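PDB 5X3P: UBX domain-containing protein 7 from Homo sapiens, which links a subset of neddylated cullin-RING ubiquitin ligases to the segregase VCP/p97 as a ubiquitin-binding adapter, this fragment being its p97-binding UBX domain. Local coordinates for residues I21-P24 with L30-V33. The protein carries 1 engineered substitution. Sequence-based numbering, arbitrary orientation.
Sequences ITLP and LALV
L23 reaches the helix with a single methyl: its CD1 lies 4.1 Å from CB of L32 and equally close to the L32 backbone N, so it rests against the helix where A31 joins L32. The methyl of A31 borders the same spot, with its CB 4.4 Å from L23 CD1. Two residues back along the strand, I21 meets L32 end to end, CD1 to CD1 at 4.1 Å. L32 is thus touched twice, near its root by L23, whose side chain runs at about a right angle to its own, and at its CD1 by the end of I21, the two side chains set obliquely to each other. The side chains meet by apolar contacts alone, and the interface is small, 128 Å² over both sides. I21 places its CG1 arm between the backbone N and the carbonyl carbon (chi1 66°), and the extended chi2 of 174° carries CD1 out to the leucine. In L32, CG stands anti to the backbone N (chi1 175°), which carries CG and its methyls toward the strand, CD1 reaching I21. This is the ubiquitin-like beta-grasp fold of the UBX domain: helix 29-38 packs across the mixed sheet, and strand 18-24, the second strand of the N-terminal hairpin, lies at an edge of the sheet. Alternation along that strand turns I21 and L23 toward the helix, while T22 faces away and touches K6 and Q8. Backbone hydrogen bonds between I21 and L9 and between L23 and A7 fix the strand against strand 6-12. Outside the two segments, buried L32 also touches L9, L11, L48 and L57.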
# COMPACT_ATOMS: atom_id res chain seq x y z
N ILE A 21 7.03 5.01 -4.93
CA ILE A 21 7.83 3.80 -5.04
C ILE A 21 7.23 2.91 -6.12
O ILE A 21 6.05 3.06 -6.44
CB ILE A 21 7.87 3.01 -3.72
CG1 ILE A 21 6.47 2.46 -3.38
CG2 ILE A 21 8.43 3.87 -2.60
CD1 ILE A 21 6.44 1.55 -2.14
N THR A 22 8.03 1.99 -6.67
CA THR A 22 7.49 1.01 -7.60
C THR A 22 7.76 -0.40 -7.09
O THR A 22 8.89 -0.71 -6.72
CB THR A 22 8.16 1.15 -8.98
OG1 THR A 22 7.74 2.37 -9.58
CG2 THR A 22 7.79 -0.02 -9.91
N LEU A 23 6.74 -1.25 -7.07
CA LEU A 23 6.95 -2.65 -6.72
C LEU A 23 6.55 -3.55 -7.89
O LEU A 23 5.58 -3.27 -8.58
CB LEU A 23 6.15 -3.03 -5.45
CG LEU A 23 6.61 -2.32 -4.17
CD1 LEU A 23 5.65 -2.54 -3.01
CD2 LEU A 23 8.01 -2.77 -3.76
N PRO A 24 7.30 -4.65 -8.10
CA PRO A 24 6.91 -5.59 -9.16
C PRO A 24 5.50 -6.12 -8.86
O PRO A 24 5.14 -6.20 -7.67
CB PRO A 24 7.94 -6.73 -9.03
CG PRO A 24 9.12 -6.11 -8.31
CD PRO A 24 8.52 -5.07 -7.39
N LEU A 30 2.71 -7.54 1.69
CA LEU A 30 3.56 -7.38 2.87
C LEU A 30 4.73 -6.42 2.63
O LEU A 30 5.11 -5.66 3.52
CB LEU A 30 4.07 -8.74 3.36
CG LEU A 30 4.84 -8.78 4.69
CD1 LEU A 30 4.07 -8.04 5.76
CD2 LEU A 30 5.08 -10.23 5.13
N ALA A 31 5.28 -6.45 1.42
CA ALA A 31 6.38 -5.56 1.07
C ALA A 31 5.99 -4.09 1.24
O ALA A 31 6.77 -3.28 1.75
CB ALA A 31 6.84 -5.84 -0.36
N LEU A 32 4.78 -3.77 0.79
CA LEU A 32 4.26 -2.41 0.93
C LEU A 32 3.99 -2.07 2.40
O LEU A 32 4.31 -0.96 2.86
CB LEU A 32 2.96 -2.27 0.13
CG LEU A 32 2.22 -0.94 0.27
CD1 LEU A 32 3.19 0.21 -0.08
CD2 LEU A 32 0.97 -0.97 -0.65
N VAL A 33 3.38 -3.02 3.13
CA VAL A 33 3.11 -2.84 4.56
C VAL A 33 4.41 -2.59 5.32
O VAL A 33 4.47 -1.70 6.16
CB VAL A 33 2.38 -4.06 5.16
CG1 VAL A 33 2.28 -3.96 6.69
CG2 VAL A 33 0.97 -4.17 4.56